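Local coordinates for CDGSH iron-sulfur domain-containing protein 3, mitochondrial (Homo sapiens, PDB 6AVJ) that binds two [2Fe-2S] clusters, can transfer them to the apoferredoxins FDX1 and FDX2, and helps maintain mitochondrial iron homeostasis and normal levels of reactive oxygen species, at residues Arg3-Glu15 against Cys25-Asp37. The protein carries 2 engineered substitutions. Sequence-based numbering, arbitrary orientation.
Sequences RSVVALKTPIKVE and CVCGRSKKQPFCD. With FES (Fe2/s2 (inorganic) cluster), chain D; FES (Fe2/s2 (inorganic) cluster), chain E.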
loop_
_atom_site.group_PDB
_atom_site.type_symbol
_atom_site.label_atom_id
_atom_site.label_comp_id
_atom_site.label_asym_id
_atom_site.label_seq_id
_atom_site.Cartn_x
_atom_site.Cartn_y
_atom_site.Cartn_z
ATOM N N ARG A 3 -9.499 -2.776 -10.557
ATOM C CA ARG A 3 -8.414 -1.787 -10.575
ATOM C C ARG A 3 -8.011 -1.416 -9.140
ATOM O O ARG A 3 -8.850 -1.355 -8.256
ATOM C CB ARG A 3 -8.866 -0.522 -11.335
ATOM C CG ARG A 3 -9.208 -0.813 -12.827
ATOM C CD ARG A 3 -9.628 0.445 -13.632
ATOM N NE ARG A 3 -8.506 1.353 -13.875
ATOM C CZ ARG A 3 -8.626 2.607 -14.311
ATOM N NH1 ARG A 3 -9.824 3.135 -14.573
ATOM N NH2 ARG A 3 -7.534 3.342 -14.477
ATOM N N SER A 4 -6.723 -1.164 -8.908
ATOM C CA SER A 4 -6.381 -0.602 -7.606
ATOM C C SER A 4 -6.762 0.878 -7.561
ATOM O O SER A 4 -6.897 1.554 -8.587
ATOM C CB SER A 4 -4.888 -0.763 -7.314
ATOM O OG SER A 4 -4.180 -0.000 -8.276
ATOM N N VAL A 5 -6.886 1.395 -6.353
ATOM C CA VAL A 5 -7.220 2.801 -6.154
ATOM C C VAL A 5 -6.192 3.478 -5.234
ATOM O O VAL A 5 -5.448 2.836 -4.490
ATOM C CB VAL A 5 -8.676 2.949 -5.601
ATOM C CG1 VAL A 5 -9.703 2.279 -6.582
ATOM C CG2 VAL A 5 -8.810 2.351 -4.178
ATOM N N VAL A 6 -6.096 4.792 -5.362
ATOM C CA VAL A 6 -5.176 5.584 -4.546
ATOM C C VAL A 6 -5.783 5.718 -3.145
ATOM O O VAL A 6 -6.867 6.294 -2.979
ATOM C CB VAL A 6 -4.943 6.966 -5.192
ATOM C CG1 VAL A 6 -4.167 7.876 -4.270
ATOM C CG2 VAL A 6 -4.283 6.850 -6.535
ATOM N N ALA A 7 -5.112 5.156 -2.131
ATOM C CA ALA A 7 -5.641 5.262 -0.763
ATOM C C ALA A 7 -5.273 6.586 -0.115
ATOM O O ALA A 7 -6.088 7.192 0.593
ATOM C CB ALA A 7 -5.124 4.104 0.105
ATOM N N LEU A 8 -4.031 7.014 -0.292
ATOM C CA LEU A 8 -3.553 8.273 0.249
ATOM C C LEU A 8 -2.472 8.732 -0.693
ATOM O O LEU A 8 -2.040 7.975 -1.570
ATOM C CB LEU A 8 -3.005 8.120 1.700
ATOM C CG LEU A 8 -3.995 7.583 2.727
ATOM C CD1 LEU A 8 -3.319 6.931 3.919
ATOM C CD2 LEU A 8 -4.915 8.757 3.168
ATOM N N LYS A 9 -1.987 9.955 -0.465
ATOM C CA LYS A 9 -0.997 10.578 -1.327
ATOM C C LYS A 9 0.316 10.832 -0.626
ATOM O O LYS A 9 1.189 11.477 -1.199
ATOM C CB LYS A 9 -1.519 11.902 -1.887
ATOM C CG LYS A 9 -2.616 11.730 -2.902
ATOM C CD LYS A 9 -2.971 13.131 -3.431
ATOM C CE LYS A 9 -4.280 13.105 -4.083
ATOM N NZ LYS A 9 -4.735 14.508 -4.430
ATOM N N THR A 10 0.488 10.331 0.591
ATOM C CA THR A 10 1.778 10.384 1.281
ATOM C C THR A 10 1.974 9.034 1.953
ATOM O O THR A 10 1.001 8.469 2.489
ATOM C CB THR A 10 1.820 11.492 2.353
ATOM O OG1 THR A 10 0.802 11.244 3.314
ATOM C CG2 THR A 10 1.503 12.794 1.758
ATOM N N PRO A 11 3.209 8.523 1.974
ATOM C CA PRO A 11 3.469 7.193 2.541
ATOM C C PRO A 11 3.272 7.203 4.044
ATOM O O PRO A 11 3.225 8.256 4.662
ATOM C CB PRO A 11 4.948 6.931 2.179
ATOM C CG PRO A 11 5.555 8.303 2.043
ATOM C CD PRO A 11 4.430 9.152 1.429
ATOM N N ILE A 12 3.190 6.014 4.639
ATOM C CA ILE A 12 3.109 5.882 6.083
ATOM C C ILE A 12 4.395 5.231 6.586
ATOM O O ILE A 12 4.814 4.175 6.095
ATOM C CB ILE A 12 1.860 5.098 6.537
ATOM C CG1 ILE A 12 0.625 5.923 6.207
ATOM C CG2 ILE A 12 1.890 4.876 8.035
ATOM C CD1 ILE A 12 -0.666 5.106 6.227
ATOM N N LYS A 13 5.026 5.876 7.545
ATOM C CA LYS A 13 6.233 5.325 8.144
ATOM C C LYS A 13 5.834 4.302 9.184
ATOM O O LYS A 13 4.943 4.559 9.991
ATOM C CB LYS A 13 7.073 6.435 8.792
ATOM C CG LYS A 13 7.561 7.480 7.846
ATOM C CD LYS A 13 8.703 8.291 8.451
ATOM C CE LYS A 13 9.018 9.553 7.631
ATOM N NZ LYS A 13 8.165 10.757 7.993
ATOM N N VAL A 14 6.491 3.138 9.171
ATOM C CA VAL A 14 6.167 2.066 10.105
ATOM C C VAL A 14 7.475 1.460 10.605
ATOM O O VAL A 14 8.453 1.306 9.850
ATOM C CB VAL A 14 5.272 0.963 9.479
ATOM C CG1 VAL A 14 4.009 1.506 8.944
ATOM C CG2 VAL A 14 5.951 0.319 8.381
ATOM N N GLU A 15 7.480 1.106 11.881
ATOM C CA GLU A 15 8.616 0.388 12.458
ATOM C C GLU A 15 8.373 -1.090 12.190
ATOM O O GLU A 15 7.518 -1.708 12.833
ATOM C CB GLU A 15 8.764 0.687 13.953
ATOM C CG GLU A 15 9.982 -0.040 14.485
ATOM C CD GLU A 15 10.337 0.304 15.922
ATOM O OE1 GLU A 15 10.028 1.406 16.378
ATOM O OE2 GLU A 15 10.957 -0.548 16.556
ATOM N N CYS A 25 -1.262 -3.643 1.778
ATOM C CA CYS A 25 -2.478 -3.529 0.986
ATOM C C CYS A 25 -2.104 -3.124 -0.439
ATOM O O CYS A 25 -1.511 -2.060 -0.669
ATOM C CB CYS A 25 -3.464 -2.544 1.626
ATOM S SG CYS A 25 -4.868 -2.121 0.562
ATOM N N VAL A 26 -2.445 -3.982 -1.400
ATOM C CA VAL A 26 -2.169 -3.660 -2.797
ATOM C C VAL A 26 -3.343 -2.958 -3.471
ATOM O O VAL A 26 -3.152 -2.344 -4.537
ATOM C CB VAL A 26 -1.822 -4.927 -3.601
ATOM C CG1 VAL A 26 -0.758 -5.763 -2.905
ATOM C CG2 VAL A 26 -3.081 -5.761 -3.878
ATOM N N CYS A 27 -4.552 -3.090 -2.931
ATOM C CA CYS A 27 -5.768 -2.699 -3.643
ATOM C C CYS A 27 -6.209 -1.259 -3.375
ATOM O O CYS A 27 -7.031 -0.725 -4.143
ATOM C CB CYS A 27 -6.927 -3.669 -3.307
ATOM S SG CYS A 27 -7.603 -3.419 -1.593
ATOM N N GLY A 28 -5.666 -0.610 -2.344
ATOM C CA GLY A 28 -6.035 0.736 -1.956
ATOM C C GLY A 28 -7.290 0.880 -1.107
ATOM O O GLY A 28 -7.628 2.008 -0.736
ATOM N N ARG A 29 -7.951 -0.212 -0.734
ATOM C CA ARG A 29 -9.242 -0.124 -0.064
ATOM C C ARG A 29 -9.165 -0.312 1.452
ATOM O O ARG A 29 -10.136 -0.028 2.145
ATOM C CB ARG A 29 -10.203 -1.167 -0.665
ATOM C CG ARG A 29 -10.559 -0.840 -2.176
ATOM C CD ARG A 29 -11.374 -1.938 -2.907
ATOM N NE ARG A 29 -11.616 -1.429 -4.263
ATOM C CZ ARG A 29 -12.629 -0.628 -4.591
ATOM N NH1 ARG A 29 -13.527 -0.304 -3.686
ATOM N NH2 ARG A 29 -12.747 -0.168 -5.831
ATOM N N SER A 30 -8.078 -0.841 1.977
ATOM C CA SER A 30 -8.001 -1.054 3.413
ATOM C C SER A 30 -8.236 0.255 4.160
ATOM O O SER A 30 -7.741 1.318 3.769
ATOM C CB SER A 30 -6.651 -1.595 3.827
ATOM O OG SER A 30 -6.636 -1.634 5.285
ATOM N N LYS A 31 -8.993 0.165 5.253
ATOM C CA LYS A 31 -9.140 1.294 6.161
ATOM C C LYS A 31 -8.080 1.272 7.267
ATOM O O LYS A 31 -8.149 2.092 8.185
ATOM C CB LYS A 31 -10.554 1.314 6.768
ATOM C CG LYS A 31 -11.698 1.117 5.743
ATOM C CD LYS A 31 -11.584 2.006 4.519
ATOM C CE LYS A 31 -11.513 3.494 4.863
ATOM N NZ LYS A 31 -11.345 4.375 3.623
ATOM N N LYS A 32 -7.096 0.354 7.195
ATOM C CA LYS A 32 -5.963 0.345 8.132
ATOM C C LYS A 32 -4.652 0.461 7.359
ATOM O O LYS A 32 -3.733 -0.360 7.524
ATOM C CB LYS A 32 -5.984 -0.921 9.013
ATOM C CG LYS A 32 -7.412 -1.168 9.602
ATOM C CD LYS A 32 -7.431 -1.558 11.065
ATOM C CE LYS A 32 -6.983 -3.011 11.267
ATOM N NZ LYS A 32 -6.856 -3.378 12.731
ATOM N N GLN A 33 -4.558 1.482 6.513
ATOM C CA GLN A 33 -3.407 1.631 5.656
ATOM C C GLN A 33 -2.168 1.694 6.538
ATOM O O GLN A 33 -2.209 2.294 7.621
ATOM C CB GLN A 33 -3.513 2.890 4.799
ATOM C CG GLN A 33 -4.522 2.796 3.646
ATOM C CD GLN A 33 -4.129 1.728 2.635
ATOM O OE1 GLN A 33 -2.922 1.473 2.398
ATOM N NE2 GLN A 33 -5.130 1.075 2.057
ATOM N N PRO A 34 -1.034 1.148 6.078
ATOM C CA PRO A 34 -0.707 0.636 4.726
ATOM C C PRO A 34 -0.951 -0.848 4.563
ATOM O O PRO A 34 -0.549 -1.423 3.543
ATOM C CB PRO A 34 0.788 0.893 4.614
ATOM C CG PRO A 34 1.262 0.740 6.023
ATOM C CD PRO A 34 0.174 1.232 6.924
ATOM N N PHE A 35 -1.579 -1.476 5.539
ATOM C CA PHE A 35 -1.711 -2.930 5.585
ATOM C C PHE A 35 -3.129 -3.371 5.244
ATOM O O PHE A 35 -4.088 -2.613 5.373
ATOM C CB PHE A 35 -1.332 -3.458 6.996
ATOM C CG PHE A 35 0.077 -3.101 7.401
ATOM C CD1 PHE A 35 1.142 -3.618 6.707
ATOM C CD2 PHE A 35 0.321 -2.232 8.466
ATOM C CE1 PHE A 35 2.435 -3.296 7.057
ATOM C CE2 PHE A 35 1.589 -1.904 8.825
ATOM C CZ PHE A 35 2.660 -2.426 8.111
ATOM N N CYS A 36 -3.240 -4.626 4.838
ATOM C CA CYS A 36 -4.519 -5.241 4.480
ATOM C C CYS A 36 -5.418 -5.440 5.709
ATOM O O CYS A 36 -4.958 -5.838 6.777
ATOM C CB CYS A 36 -4.230 -6.570 3.788
ATOM S SG CYS A 36 -5.580 -7.618 3.336
ATOM N N ASP A 37 -6.695 -5.102 5.551
ATOM C CA ASP A 37 -7.736 -5.388 6.524
ATOM C C ASP A 37 -8.798 -6.329 5.965
ATOM O O ASP A 37 -9.855 -6.503 6.591
ATOM C CB ASP A 37 -8.387 -4.077 7.017
ATOM C CG ASP A 37 -9.258 -3.360 5.963
ATOM O OD1 ASP A 37 -9.401 -3.821 4.770
ATOM O OD2 ASP A 37 -9.822 -2.276 6.344
HETATM FE FE1 FES D . -6.329 -6.496 1.398
HETATM FE FE2 FES D . -6.123 -4.079 0.208
HETATM S S1 FES D . -4.989 -5.875 -0.299
HETATM S S2 FES D . -7.397 -4.627 1.912
HETATM FE FE1 FES E . 5.153 6.999 -2.177
HETATM FE FE2 FES E . 3.174 5.344 -3.195
HETATM S S1 FES E . 3.157 6.525 -1.310
HETATM S S2 FES E . 5.187 5.760 -4.003
HETATM O O HOH W 1 -9.137 -1.864 -5.484
HETATM O O HOH W 2 -11.569 -0.784 -8.423
#
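Gln33 meets Ala7, Leu8 and Ile12 along the length of its side chain. Its CB lies 3.9 Å from Ile12 CD1, with Leu8 CD1 close by; CG and CD then pass the Ala7 methyl, and NE2 ends 3.6 Å from Ala7 CB. A bend at the second torsion (chi2 -63°) folds the amide back over its own loop, where NE2 donates to Ser30 O at 3.1 Å and, more distantly, to Cys25 SG, both acceptors somewhat tilted from the amide plane. OE1 accepts from Lys66 NZ, so both amide atoms are engaged. With an alanine here, Lys66 NZ would probably lose this acceptor, Ser30 O and Cys25 SG an N-H donor, and the Ala7 methyl much of its cover.

Residues 25-37 make up most of the cluster-binding loop of the first CDGSH-type motif in this monomeric NEET protein: Cys25 and Cys27 ligate one iron, Cys36 and the engineered Cys40 the other. Pro11, in the 3-15 segment, lines the second cluster's pocket, so this segment runs from one site to the other. At the first-cluster end, Val5 N donates to Cys27 O (3.1 Å). Gly28 CA sits 3.3 Å from Val5 O, where a CB would clash. A water bridges Arg3 O, Cys27 O and Arg29 NE; another joins Arg3 O to Arg29 NH2, lying in plane at the edge of the guanidinium. Beyond Gln33, Ile12 CD1 packs on Pro34 CD, while Val14 CG1 comes against Pro34 CG at 4.1 Å, the proline in turn covering one face of the Phe35 ring.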